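Local atomic coordinates of heme-binding protein A / AI-2 binding protein A (Helicobacter pylori SS1, PDB entry 6OFQ), a protein that binds short peptides in the periplasm and probably hands them to an ABC transporter for uptake into the cell. Residues K302-N307 and N371-T376; A313-I318 and K493-V498; A317-D322 and Y353-K358; K359-L364 and A396-D401; T375-T380 and V402-Y407. All blocks are in the same frame, centred on the assembly; numbering follows the deposited sequence. Where two conformers were deposited one is given.

Interaction 1. Residues K302-N307 and N371-T376; sequences KKYFNN and NGFKTT
Tyr304 meets Phe373 face to face, a clear case of an offset stack between a loop and a strand. The centroid of the Tyr304 ring lies 4.0 Å from that of the Phe373 ring, and the planes are almost parallel, 5° apart. The two side chains run past each other in opposite directions, which brings the CB of each over the ring of the other in a CH-pi contact. Phe373 can offer its face because its CG is tucked between the backbone N and the carbonyl carbon (chi1 59°). On the far face of the Tyr304 ring lies CG of Lys303. Water 1 extends the contact: it is 2.8 Å from Tyr304 OH and accepts from Lys374 N at 3.0 Å. Tyr304 also begins a type I beta turn that ends at Asn307, the N-cap of helix 308-317, while Phe373 and Thr375 belong to strand 373-380; the contact therefore sets the approach to a helix against the early part of a strand. Next in the turn, Phe305 sends its CZ to within 3.3 Å of Thr375 OG1, which lies in the plane of the ring at its edge; the hydroxyl itself is hydrogen-bonded to Glu422. The same CZ reaches the edge of the Phe373 ring, 4.2 Å from Phe373 CE1. Phe305 also packs on Ile314 of helix 308-317.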
# COMPACT_ATOMS: atom_id res chain seq x y z
N LYS A 302 11.57 22.14 2.66
CA LYS A 302 12.65 22.46 3.59
C LYS A 302 13.84 23.03 2.86
O LYS A 302 13.97 22.95 1.64
CB LYS A 302 13.06 21.22 4.39
CG LYS A 302 12.00 20.87 5.42
CD LYS A 302 12.41 19.71 6.30
CE LYS A 302 11.40 19.53 7.41
NZ LYS A 302 11.68 18.34 8.23
N LYS A 303 14.71 23.69 3.64
CA LYS A 303 15.97 24.22 3.17
C LYS A 303 16.75 23.22 2.34
O LYS A 303 16.71 22.05 2.63
CB LYS A 303 16.82 24.77 4.34
CG LYS A 303 18.16 25.39 3.92
CD LYS A 303 18.83 25.96 5.18
CE LYS A 303 20.00 26.85 4.77
NZ LYS A 303 20.84 27.18 5.96
N TYR A 304 17.38 23.67 1.27
CA TYR A 304 18.20 22.88 0.36
C TYR A 304 17.30 22.16 -0.66
O TYR A 304 17.43 22.32 -1.88
CB TYR A 304 19.18 21.89 1.00
CG TYR A 304 19.99 22.53 2.12
CD1 TYR A 304 20.87 23.55 1.82
CD2 TYR A 304 19.86 22.10 3.43
CE1 TYR A 304 21.66 24.08 2.83
CE2 TYR A 304 20.63 22.64 4.46
CZ TYR A 304 21.50 23.66 4.12
OH TYR A 304 22.27 24.21 5.16
N PHE A 305 16.38 21.37 -0.13
CA PHE A 305 15.54 20.53 -1.00
C PHE A 305 14.42 21.29 -1.71
O PHE A 305 13.81 20.75 -2.63
CB PHE A 305 14.97 19.39 -0.16
CG PHE A 305 16.03 18.58 0.52
CD1 PHE A 305 16.81 17.72 -0.23
CD2 PHE A 305 16.29 18.73 1.86
CE1 PHE A 305 17.88 17.06 0.36
CE2 PHE A 305 17.34 18.08 2.45
CZ PHE A 305 18.15 17.24 1.72
N ASN A 306 14.15 22.51 -1.28
CA ASN A 306 13.32 23.47 -2.01
C ASN A 306 13.99 24.11 -3.18
O ASN A 306 13.34 24.86 -3.91
CB ASN A 306 12.77 24.53 -1.07
CG ASN A 306 13.83 25.47 -0.54
OD1 ASN A 306 15.00 25.40 -0.86
ND2 ASN A 306 13.39 26.26 0.45
N ASN A 307 15.21 23.73 -3.53
CA ASN A 307 15.95 24.24 -4.69
C ASN A 307 16.07 23.11 -5.69
O ASN A 307 16.81 22.14 -5.46
CB ASN A 307 17.31 24.74 -4.23
CG ASN A 307 18.07 25.44 -5.34
OD1 ASN A 307 17.95 25.12 -6.50
ND2 ASN A 307 18.79 26.49 -4.98
N ASN A 371 30.43 24.18 -0.98
CA ASN A 371 31.01 23.25 0.02
C ASN A 371 29.93 22.30 0.58
O ASN A 371 30.01 21.81 1.73
CB ASN A 371 31.74 24.01 1.12
CG ASN A 371 32.71 25.04 0.58
OD1 ASN A 371 32.55 26.23 0.84
ND2 ASN A 371 33.68 24.62 -0.21
N GLY A 372 28.88 22.03 -0.19
CA GLY A 372 27.81 21.16 0.29
C GLY A 372 27.03 21.68 1.47
O GLY A 372 26.95 22.88 1.72
N PHE A 373 26.53 20.75 2.29
CA PHE A 373 25.69 21.04 3.41
C PHE A 373 25.51 19.79 4.28
O PHE A 373 25.84 18.71 3.79
CB PHE A 373 24.36 21.73 3.06
CG PHE A 373 23.49 20.94 2.12
CD1 PHE A 373 22.60 20.01 2.61
CD2 PHE A 373 23.55 21.15 0.76
CE1 PHE A 373 21.81 19.28 1.70
CE2 PHE A 373 22.76 20.43 -0.15
CZ PHE A 373 21.88 19.49 0.33
N LYS A 374 24.91 19.95 5.44
CA LYS A 374 24.57 18.82 6.29
C LYS A 374 23.06 18.54 6.20
O LYS A 374 22.25 19.45 6.14
CB LYS A 374 24.96 19.10 7.74
CG LYS A 374 26.46 19.31 7.85
CD LYS A 374 27.01 19.55 9.25
CE LYS A 374 28.53 19.44 9.08
NZ LYS A 374 29.39 19.89 10.21
N THR A 375 22.72 17.25 6.24
CA THR A 375 21.33 16.81 6.21
C THR A 375 21.17 15.46 6.90
O THR A 375 22.17 14.94 7.44
CB THR A 375 20.84 16.80 4.76
OG1 THR A 375 19.42 16.64 4.74
CG2 THR A 375 21.45 15.69 3.95
N THR A 376 19.95 14.92 6.90
CA THR A 376 19.63 13.72 7.63
C THR A 376 18.82 12.86 6.69
O THR A 376 18.08 13.39 5.84
CB THR A 376 18.83 14.06 8.88
OG1 THR A 376 19.69 14.79 9.77
CG2 THR A 376 18.37 12.85 9.62
O HOH W 1 24.04 22.54 6.58

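Interaction 2. Residues A313-I318 and K493-V498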
# COMPACT_ATOMS: atom_id res chain seq x y z
N ALA A 313 21.22 17.82 -8.42
CA ALA A 313 22.58 17.38 -8.09
C ALA A 313 22.58 16.03 -7.40
O ALA A 313 23.33 15.12 -7.74
CB ALA A 313 23.17 18.46 -7.20
N ILE A 314 21.66 15.91 -6.45
CA ILE A 314 21.50 14.66 -5.66
C ILE A 314 21.11 13.53 -6.61
O ILE A 314 21.71 12.45 -6.53
CB ILE A 314 20.46 14.84 -4.55
CG1 ILE A 314 21.00 15.78 -3.45
CG2 ILE A 314 20.04 13.50 -3.93
CD1 ILE A 314 20.03 16.22 -2.38
N ASN A 315 20.20 13.78 -7.57
CA ASN A 315 19.84 12.79 -8.59
C ASN A 315 21.02 12.31 -9.40
O ASN A 315 21.14 11.12 -9.66
CB ASN A 315 18.72 13.29 -9.50
CG ASN A 315 17.30 13.08 -8.94
OD1 ASN A 315 16.52 12.23 -9.46
ND2 ASN A 315 16.84 13.92 -8.06
N HIS A 316 21.93 13.22 -9.78
CA HIS A 316 23.09 12.86 -10.59
C HIS A 316 24.20 12.25 -9.77
O HIS A 316 25.20 11.78 -10.34
CB HIS A 316 23.63 14.09 -11.34
CG HIS A 316 22.77 14.60 -12.46
ND1 HIS A 316 22.55 13.89 -13.61
CD2 HIS A 316 22.00 15.71 -12.54
CE1 HIS A 316 21.71 14.56 -14.39
NE2 HIS A 316 21.35 15.66 -13.75
N ALA A 317 24.14 12.30 -8.45
CA ALA A 317 25.21 11.83 -7.56
C ALA A 317 25.00 10.42 -7.03
O ALA A 317 25.92 9.84 -6.47
CB ALA A 317 25.44 12.77 -6.39
N ILE A 318 23.86 9.81 -7.33
CA ILE A 318 23.57 8.45 -6.85
C ILE A 318 23.54 7.50 -8.02
O ILE A 318 22.77 7.65 -8.97
CB ILE A 318 22.22 8.41 -6.11
CG1 ILE A 318 22.33 9.22 -4.83
CG2 ILE A 318 21.77 6.98 -5.78
CD1 ILE A 318 21.04 9.71 -4.25
N LYS A 493 11.06 16.62 -14.78
CA LYS A 493 11.73 17.92 -14.79
C LYS A 493 11.92 18.57 -13.45
O LYS A 493 12.98 19.15 -13.17
CB LYS A 493 10.95 18.86 -15.74
CG LYS A 493 11.33 20.33 -15.73
CD LYS A 493 10.22 21.27 -16.22
CE LYS A 493 8.98 21.40 -15.32
NZ LYS A 493 8.78 22.43 -14.25
N ASP A 494 10.92 18.44 -12.59
CA ASP A 494 11.01 19.03 -11.27
C ASP A 494 11.84 18.24 -10.24
O ASP A 494 12.29 18.80 -9.24
CB ASP A 494 9.60 19.27 -10.65
CG ASP A 494 8.78 20.30 -11.36
OD1 ASP A 494 9.39 21.20 -11.96
OD2 ASP A 494 7.54 20.30 -11.20
N ALA A 495 12.03 16.98 -10.51
CA ALA A 495 12.84 16.11 -9.64
C ALA A 495 12.61 16.25 -8.16
O ALA A 495 13.55 16.50 -7.38
CB ALA A 495 14.34 16.31 -9.98
N PRO A 496 11.36 16.17 -7.69
CA PRO A 496 11.08 16.32 -6.27
C PRO A 496 11.43 15.11 -5.44
O PRO A 496 10.90 14.96 -4.34
CB PRO A 496 9.58 16.57 -6.25
CG PRO A 496 9.14 15.66 -7.34
CD PRO A 496 10.12 15.92 -8.44
N TYR A 497 12.36 14.27 -5.91
CA TYR A 497 12.64 12.99 -5.30
C TYR A 497 13.84 12.37 -6.00
O TYR A 497 14.30 12.94 -6.99
CB TYR A 497 11.46 12.02 -5.40
CG TYR A 497 11.11 11.35 -6.68
CD1 TYR A 497 10.78 12.07 -7.81
CD2 TYR A 497 10.95 9.99 -6.67
CE1 TYR A 497 10.34 11.43 -8.98
CE2 TYR A 497 10.59 9.33 -7.82
CZ TYR A 497 10.18 10.06 -8.91
OH TYR A 497 9.84 9.37 -10.06
N VAL A 498 14.36 11.25 -5.50
CA VAL A 498 15.31 10.47 -6.26
C VAL A 498 14.66 9.10 -6.55
O VAL A 498 14.54 8.26 -5.63
CB VAL A 498 16.61 10.22 -5.53
CG1 VAL A 498 17.55 9.52 -6.47
CG2 VAL A 498 17.24 11.50 -5.01
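With CG1 of Val498 anti to its backbone N (chi1 -175°), its two methyls spread apart, CG2 to Ile314 in helix 308-317 and CG1 to Ile318 just after it, while the amide of Asn315, turned by a chi2 of -110°, swings toward the carbonyl of Tyr497. Asn315 ND2 donates to Tyr497 O at 2.9 Å. The carbonyl oxygen lies close to the amide plane of Asn315, whereas the donor is tilted from the carbonyl plane and the N-H points at the oxygen with an angle of 150°. The same ND2 also donates to Arg311 O, one turn back in the helix, so two backbone acceptors fix the rotation of this buried amide. Here the last turn of helix 308-317 lies against the start of strand 497-510, which pairs with strand 292-298 in the mixed sheet: a helix end packed on a sheet. CG2 of Val498 meets CG2 of Ile314 at 3.6 Å, the two side chains crossing at about a right angle. More loosely, Ile318 CD1 comes within 4.1 Å of Val498 CG1. CB of Ala495, which follows helix 477-494 with positive phi, lies 4.0 Å from Asn315 ND2, and Arg311 binds the carbonyl oxygen of Asp494 nearby.

Interaction 3. Residues A317-D322 and Y353-K358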
# COMPACT_ATOMS: atom_id res chain seq x y z
N ALA A 317 24.14 12.30 -8.45
CA ALA A 317 25.21 11.83 -7.56
C ALA A 317 25.00 10.42 -7.03
O ALA A 317 25.92 9.84 -6.47
CB ALA A 317 25.44 12.77 -6.39
N ILE A 318 23.86 9.81 -7.33
CA ILE A 318 23.57 8.45 -6.85
C ILE A 318 23.54 7.50 -8.02
O ILE A 318 22.77 7.65 -8.97
CB ILE A 318 22.22 8.41 -6.11
CG1 ILE A 318 22.33 9.22 -4.83
CG2 ILE A 318 21.77 6.98 -5.78
CD1 ILE A 318 21.04 9.71 -4.25
N ASN A 319 24.51 6.58 -8.04
CA ASN A 319 24.56 5.62 -9.12
C ASN A 319 23.59 4.47 -9.00
O ASN A 319 23.77 3.55 -8.20
CB ASN A 319 26.00 5.10 -9.27
CG ASN A 319 26.15 4.10 -10.38
OD1 ASN A 319 25.21 3.57 -10.96
ND2 ASN A 319 27.43 3.88 -10.75
N VAL A 320 22.42 4.62 -9.59
CA VAL A 320 21.33 3.67 -9.36
C VAL A 320 21.65 2.29 -9.89
O VAL A 320 21.24 1.29 -9.29
CB VAL A 320 19.95 4.21 -9.87
CG1 VAL A 320 18.90 3.11 -9.82
CG2 VAL A 320 19.54 5.42 -9.04
N ASP A 321 22.37 2.18 -11.01
CA ASP A 321 22.77 0.84 -11.47
C ASP A 321 23.58 0.09 -10.38
O ASP A 321 23.38 -1.08 -10.07
CB ASP A 321 23.56 0.86 -12.77
CG ASP A 321 22.75 1.29 -13.97
OD1 ASP A 321 21.53 1.06 -14.05
OD2 ASP A 321 23.37 1.77 -14.94
N ASP A 322 24.49 0.80 -9.73
CA ASP A 322 25.28 0.23 -8.63
C ASP A 322 24.45 -0.06 -7.40
O ASP A 322 24.57 -1.08 -6.72
CB ASP A 322 26.42 1.20 -8.31
CG ASP A 322 27.48 0.57 -7.45
OD1 ASP A 322 27.97 -0.49 -7.90
OD2 ASP A 322 27.89 1.19 -6.46
N TYR A 353 17.91 10.19 -15.09
CA TYR A 353 19.00 11.15 -14.97
C TYR A 353 20.30 10.36 -14.85
O TYR A 353 20.40 9.41 -14.09
CB TYR A 353 18.84 12.06 -13.75
CG TYR A 353 17.79 13.15 -13.97
CD1 TYR A 353 17.97 14.15 -14.93
CD2 TYR A 353 16.68 13.18 -13.21
CE1 TYR A 353 17.03 15.17 -15.08
CE2 TYR A 353 15.68 14.13 -13.37
CZ TYR A 353 15.88 15.14 -14.31
OH TYR A 353 15.00 16.18 -14.58
N GLU A 354 21.30 10.83 -15.56
CA GLU A 354 22.57 10.12 -15.68
C GLU A 354 23.44 10.28 -14.45
O GLU A 354 23.49 11.37 -13.89
CB GLU A 354 23.35 10.76 -16.82
CG GLU A 354 22.81 10.47 -18.21
CD GLU A 354 23.83 10.82 -19.28
OE1 GLU A 354 23.41 10.77 -20.46
OE2 GLU A 354 25.02 11.08 -18.94
N TYR A 355 24.17 9.22 -14.06
CA TYR A 355 25.11 9.30 -12.97
C TYR A 355 26.27 10.12 -13.50
O TYR A 355 26.91 9.70 -14.49
CB TYR A 355 25.57 7.90 -12.58
CG TYR A 355 26.66 7.94 -11.57
CD1 TYR A 355 26.43 8.50 -10.31
CD2 TYR A 355 27.93 7.42 -11.84
CE1 TYR A 355 27.38 8.54 -9.34
CE2 TYR A 355 28.91 7.45 -10.86
CZ TYR A 355 28.64 8.03 -9.64
OH TYR A 355 29.57 8.13 -8.61
N ASP A 356 26.57 11.21 -12.82
CA ASP A 356 27.57 12.17 -13.33
C ASP A 356 28.02 13.08 -12.21
O ASP A 356 27.33 14.03 -11.81
CB ASP A 356 27.00 12.93 -14.50
CG ASP A 356 27.98 13.86 -15.16
OD1 ASP A 356 29.02 14.19 -14.54
OD2 ASP A 356 27.61 14.24 -16.31
N LEU A 357 29.09 12.68 -11.53
CA LEU A 357 29.55 13.40 -10.38
C LEU A 357 29.97 14.83 -10.69
O LEU A 357 29.74 15.70 -9.86
CB LEU A 357 30.73 12.68 -9.72
CG LEU A 357 30.30 11.45 -8.95
CD1 LEU A 357 31.54 10.92 -8.23
CD2 LEU A 357 29.31 11.83 -7.86
N LYS A 358 30.69 15.03 -11.81
CA LYS A 358 31.09 16.39 -12.21
C LYS A 358 29.86 17.28 -12.37
O LYS A 358 29.84 18.37 -11.80
CB LYS A 358 31.93 16.48 -13.48
CG LYS A 358 33.35 16.08 -13.11
CD LYS A 358 34.28 15.96 -14.31
CE LYS A 358 35.64 15.41 -13.87
NZ LYS A 358 36.42 15.01 -15.07
O HOH W 2 28.31 8.16 -6.07
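The lead-ins to two helices meet here, and each helix opens with an N-cap residue: Asn319, which touches Tyr355, caps helix 320-328, and Asp356, the residue after Tyr355, caps helix 357-366. The example illustrates how a capping side chain can serve a second purpose. Asn319 CG is anti to the backbone N (chi1 -180°), which turns OD1 back to the helix, where it accepts from Asp322 N at 3.1 Å. The bond is nearly straight at the hydrogen, but the donor stands above the carbonyl plane and not on a lone pair. Asp356 does the corresponding work at its own helix, its OD1 accepting from Lys359 N. The rest of the Asn319 side chain lies across the Tyr355 ring. Its CB sits over the middle of one face, 3.6 Å from the centroid of the Tyr355 ring, in a CH-pi contact. The amide follows the ring obliquely, the two planes 28° apart, with Asn319 ND2 at 3.7 Å from Tyr355 CD2. At the ring edge, Ala317 O approaches Tyr355 CE1 to 3.5 Å, near the ring plane. Farther along, Leu357 CD2 rests 4.1 Å from Ala317 CA. Ile398 lies against both Ala317 and Leu357, and Leu395 of helix 386-396 also packs on Ala317, which carries this partly exposed contact inward. Water 2 joins the two segments at the tyrosine hydroxyl: it donates to Ala317 O at 2.9 Å and lies 2.8 Å from Tyr355 OH.

Interaction 4. Residues K359-L364 and A396-D401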
# COMPACT_ATOMS: atom_id res chain seq x y z
N LYS A 359 28.84 16.75 -13.04
CA LYS A 359 27.61 17.55 -13.18
C LYS A 359 26.97 17.82 -11.82
O LYS A 359 26.46 18.91 -11.56
CB LYS A 359 26.66 16.80 -14.11
CG LYS A 359 25.42 17.58 -14.46
CD LYS A 359 24.63 16.78 -15.48
CE LYS A 359 23.33 17.49 -15.76
NZ LYS A 359 23.37 18.42 -16.92
N ALA A 360 26.97 16.85 -10.92
CA ALA A 360 26.35 17.04 -9.63
C ALA A 360 27.03 18.14 -8.85
O ALA A 360 26.40 18.98 -8.22
CB ALA A 360 26.34 15.76 -8.80
N LYS A 361 28.35 18.05 -8.85
CA LYS A 361 29.08 19.09 -8.15
C LYS A 361 28.84 20.49 -8.73
O LYS A 361 28.74 21.42 -7.96
CB LYS A 361 30.58 18.76 -8.19
CG LYS A 361 31.06 17.59 -7.37
CD LYS A 361 32.48 17.14 -7.74
CE LYS A 361 32.95 16.16 -6.67
NZ LYS A 361 34.28 15.64 -7.10
N GLU A 362 28.82 20.58 -10.05
CA GLU A 362 28.53 21.82 -10.77
C GLU A 362 27.16 22.38 -10.37
O GLU A 362 27.01 23.55 -10.05
CB GLU A 362 28.61 21.62 -12.27
CG GLU A 362 28.36 22.88 -13.09
CD GLU A 362 29.24 24.06 -12.70
OE1 GLU A 362 30.41 23.91 -12.28
OE2 GLU A 362 28.71 25.18 -12.85
N LEU A 363 26.15 21.52 -10.36
CA LEU A 363 24.82 21.95 -9.92
C LEU A 363 24.79 22.55 -8.54
O LEU A 363 24.10 23.53 -8.28
CB LEU A 363 23.83 20.80 -10.11
CG LEU A 363 23.47 20.54 -11.56
CD1 LEU A 363 22.86 19.17 -11.70
CD2 LEU A 363 22.42 21.54 -12.06
N LEU A 364 25.43 21.88 -7.60
CA LEU A 364 25.58 22.47 -6.28
C LEU A 364 26.31 23.78 -6.20
O LEU A 364 25.84 24.62 -5.43
CB LEU A 364 26.27 21.51 -5.30
CG LEU A 364 25.51 20.34 -4.73
CD1 LEU A 364 26.33 19.67 -3.62
CD2 LEU A 364 24.21 20.87 -4.14
N ALA A 396 28.29 12.11 0.12
CA ALA A 396 29.52 12.70 0.62
C ALA A 396 30.48 13.03 -0.52
O ALA A 396 31.22 14.00 -0.28
CB ALA A 396 30.21 11.71 1.53
N LYS A 397 30.39 12.37 -1.66
CA LYS A 397 31.23 12.68 -2.82
C LYS A 397 31.00 14.07 -3.37
O LYS A 397 31.86 14.58 -4.08
CB LYS A 397 31.13 11.63 -3.89
CG LYS A 397 31.63 10.30 -3.39
CD LYS A 397 31.52 9.16 -4.39
CE LYS A 397 32.23 7.97 -3.76
NZ LYS A 397 31.86 6.80 -4.60
N ILE A 398 29.84 14.66 -3.11
CA ILE A 398 29.58 16.03 -3.53
C ILE A 398 29.50 17.00 -2.36
O ILE A 398 28.99 18.11 -2.43
CB ILE A 398 28.33 16.05 -4.47
CG1 ILE A 398 27.01 15.77 -3.70
CG2 ILE A 398 28.56 15.17 -5.67
CD1 ILE A 398 25.79 16.14 -4.54
N GLY A 399 29.97 16.57 -1.18
CA GLY A 399 30.06 17.43 0.01
C GLY A 399 28.80 17.52 0.86
O GLY A 399 28.68 18.37 1.73
N ILE A 400 27.87 16.60 0.65
CA ILE A 400 26.65 16.58 1.47
C ILE A 400 26.93 15.53 2.58
O ILE A 400 27.03 14.34 2.23
CB ILE A 400 25.37 16.27 0.64
CG1 ILE A 400 25.07 17.42 -0.32
CG2 ILE A 400 24.20 16.05 1.59
CD1 ILE A 400 24.09 17.01 -1.40
N ASP A 401 26.92 15.99 3.81
CA ASP A 401 27.16 15.15 5.00
C ASP A 401 25.81 14.70 5.54
O ASP A 401 25.02 15.44 6.10
CB ASP A 401 27.91 15.98 6.07
CG ASP A 401 28.29 15.19 7.33
OD1 ASP A 401 28.20 13.96 7.36
OD2 ASP A 401 28.63 15.83 8.35
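Ile398 meets the helix with both of its branches. Its CG2 touches two consecutive residues, lying 3.9 Å from Ala360 CB and equally far from the CG of Lys361. Its other branch goes to the next turn, where Ile398 CD1 is 3.7 Å from Leu364 CD1; those two side chains cross at about a right angle. The split follows from the first torsion, which places CG1 of Ile398 between the backbone N and the carbonyl carbon (chi1 71°) and leaves CG2 beside the N. Leu364 CD1 is shared: it reaches Ile398 O at 3.3 Å and comes within 4.1 Å of Ile400 CD1. At the exposed side, the extended Lys361 brings CE to 3.2 Å from Lys397 O, a contact made by carbon, with the ammonium nitrogen farther off. What presents Ile398 is a Schellman motif at the end of helix 386-396, in which Ile400 N bonds to Leu395 O and Gly399 N to Ala396 O. Gly399 is its C-prime residue, with positive phi. The turn belongs to the beta-alpha-beta unit of strands 373-380 and 400-407 and feeds directly into its second strand. Gly399, at the end of the turn, and Asp401, in the strand, both form backbone hydrogen bonds with Phe373, tying the turn and the strand start to strand 373-380. On the helix side, Leu364 N bonds to Ala360 O, keeping the two touching residues one turn apart, while Ala360 also packs on Ala317 of helix 308-317.

Interaction 5. Residues T375-T380 and V402-Y407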
# COMPACT_ATOMS: atom_id res chain seq x y z
N THR A 375 22.72 17.25 6.24
CA THR A 375 21.33 16.81 6.21
C THR A 375 21.17 15.46 6.90
O THR A 375 22.17 14.94 7.44
CB THR A 375 20.84 16.80 4.76
OG1 THR A 375 19.42 16.64 4.74
CG2 THR A 375 21.45 15.69 3.95
N THR A 376 19.95 14.92 6.90
CA THR A 376 19.63 13.72 7.63
C THR A 376 18.82 12.86 6.69
O THR A 376 18.08 13.39 5.84
CB THR A 376 18.83 14.06 8.88
OG1 THR A 376 19.69 14.79 9.77
CG2 THR A 376 18.37 12.85 9.62
N ILE A 377 19.01 11.56 6.74
CA ILE A 377 18.15 10.61 6.05
C ILE A 377 17.50 9.75 7.11
O ILE A 377 18.14 9.26 8.04
CB ILE A 377 18.91 9.76 5.03
CG1 ILE A 377 17.93 8.93 4.17
CG2 ILE A 377 19.95 8.83 5.62
CD1 ILE A 377 18.59 8.32 2.97
N PHE A 378 16.21 9.48 6.96
CA PHE A 378 15.51 8.53 7.80
C PHE A 378 15.49 7.20 7.09
O PHE A 378 15.28 7.18 5.85
CB PHE A 378 14.02 8.90 8.00
CG PHE A 378 13.73 10.00 8.99
CD1 PHE A 378 14.72 10.82 9.45
CD2 PHE A 378 12.44 10.25 9.40
CE1 PHE A 378 14.48 11.81 10.40
CE2 PHE A 378 12.21 11.21 10.36
CZ PHE A 378 13.20 12.03 10.81
N THR A 379 15.68 6.12 7.85
CA THR A 379 15.51 4.77 7.34
C THR A 379 14.82 3.95 8.41
O THR A 379 14.67 4.40 9.55
CB THR A 379 16.88 4.19 6.97
OG1 THR A 379 16.69 2.93 6.31
CG2 THR A 379 17.79 4.00 8.16
N THR A 380 14.31 2.78 8.02
CA THR A 380 13.68 1.86 8.95
C THR A 380 14.64 0.81 9.46
O THR A 380 15.68 0.52 8.87
CB THR A 380 12.56 1.05 8.29
OG1 THR A 380 13.12 0.09 7.38
CG2 THR A 380 11.61 1.94 7.52
N VAL A 402 25.55 13.42 5.30
CA VAL A 402 24.29 12.80 5.69
C VAL A 402 24.35 12.03 7.01
O VAL A 402 25.13 11.10 7.15
CB VAL A 402 23.78 11.82 4.62
CG1 VAL A 402 22.46 11.19 5.04
CG2 VAL A 402 23.71 12.46 3.23
N LYS A 403 23.54 12.46 7.97
CA LYS A 403 23.39 11.70 9.20
C LYS A 403 22.26 10.71 8.99
O LYS A 403 21.20 11.09 8.47
CB LYS A 403 23.08 12.63 10.35
CG LYS A 403 22.76 11.99 11.70
CD LYS A 403 22.03 13.00 12.60
CE LYS A 403 22.17 12.75 14.10
NZ LYS A 403 20.95 12.13 14.70
N ILE A 404 22.43 9.47 9.48
CA ILE A 404 21.44 8.40 9.36
C ILE A 404 20.67 8.25 10.65
O ILE A 404 21.26 8.06 11.72
CB ILE A 404 22.05 7.06 8.97
CG1 ILE A 404 22.76 7.17 7.61
CG2 ILE A 404 21.03 5.94 8.95
CD1 ILE A 404 23.61 5.97 7.27
N GLU A 405 19.35 8.41 10.61
CA GLU A 405 18.47 8.14 11.76
C GLU A 405 17.58 6.94 11.43
O GLU A 405 17.00 6.84 10.34
CB GLU A 405 17.61 9.34 12.10
CG GLU A 405 18.45 10.49 12.67
CD GLU A 405 17.67 11.71 13.04
OE1 GLU A 405 16.42 11.68 13.00
OE2 GLU A 405 18.35 12.65 13.54
N VAL A 406 17.48 5.99 12.36
CA VAL A 406 16.79 4.72 12.13
C VAL A 406 15.57 4.70 13.04
O VAL A 406 15.69 4.92 14.24
CB VAL A 406 17.72 3.52 12.45
CG1 VAL A 406 17.04 2.23 12.06
CG2 VAL A 406 19.04 3.66 11.72
N TYR A 407 14.41 4.31 12.50
CA TYR A 407 13.18 4.23 13.27
C TYR A 407 12.49 2.89 12.99
O TYR A 407 12.56 2.38 11.87
CB TYR A 407 12.20 5.33 12.84
CG TYR A 407 12.73 6.70 13.15
CD1 TYR A 407 12.71 7.17 14.44
CD2 TYR A 407 13.45 7.43 12.20
CE1 TYR A 407 13.25 8.39 14.77
CE2 TYR A 407 14.01 8.66 12.52
CZ TYR A 407 13.87 9.14 13.79
OH TYR A 407 14.50 10.34 14.14
O HOH W 3 18.77 15.06 12.41
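The carboxylate of Glu405, lying against the Thr376 methyl and alongside the Phe378 ring, is gripped from several directions. OE2 takes a salt bridge from Lys403 NZ at 2.9 Å, met on its anti side. The same oxygen accepts from water 3 at 2.7 Å, and that water lies 2.8 Å from Thr376 OG1, so it links the two strands. OE1 accepts from Tyr407 OH at 2.6 Å, from above the carboxylate plane, and approaches Phe378 CE1 to 3.2 Å. Together these donors would favour the ionised form of the acid. Glu405 CG is anti to the carbonyl carbon (chi1 -69°) and the chain is extended beyond it, which carries the carboxylate out alongside the ring. Tyr407 turns an edge to the face of Phe378, planes 53° apart, in an edge-to-face contact with its CE2 over the ring centre. The backbones beneath run parallel, the N-to-C directions of the two short segments 30° from each other, as the two strands of a beta-alpha-beta unit whose crossover passes through helix 386-396. Five hydrogen bonds ladder them: Thr375 O and Ile377 O receive Lys403 N and Glu405 N, Thr379 O receives Tyr407 N, and Ile377 N and Thr379 N return bonds to Lys403 O and Glu405 O. On the opposite face of the sheet, Ile377 CG2 presses to 3.5 Å from Val402 CG1, tighter than usual, and lies 3.8 Å from Ile404 CG1. Ile391, Gln392 and Leu395 of helix 386-396 lie over that apolar row.

All five interactions lie on one side of the chain's centre, in neighbouring parts of the fold. Interactions 1 and 5 share strand 373-380, interactions 4 and 5 share strand 400-407, and interactions 3 and 4 share helix 357-366. Interactions 1, 2, 4 and 5 all reach the same mixed sheet. The centres of interactions 2 and 3 lie about 10 Å apart; those of 3 and 5 about 21 Å. Along the chain, interactions 1 and 2 cross, interaction 3 closes before interaction 4 opens, and interaction 4 is nested within the long loop closed by interaction 2. Sequence-distant helices and strands are thus knit into one continuous region of the binding protein.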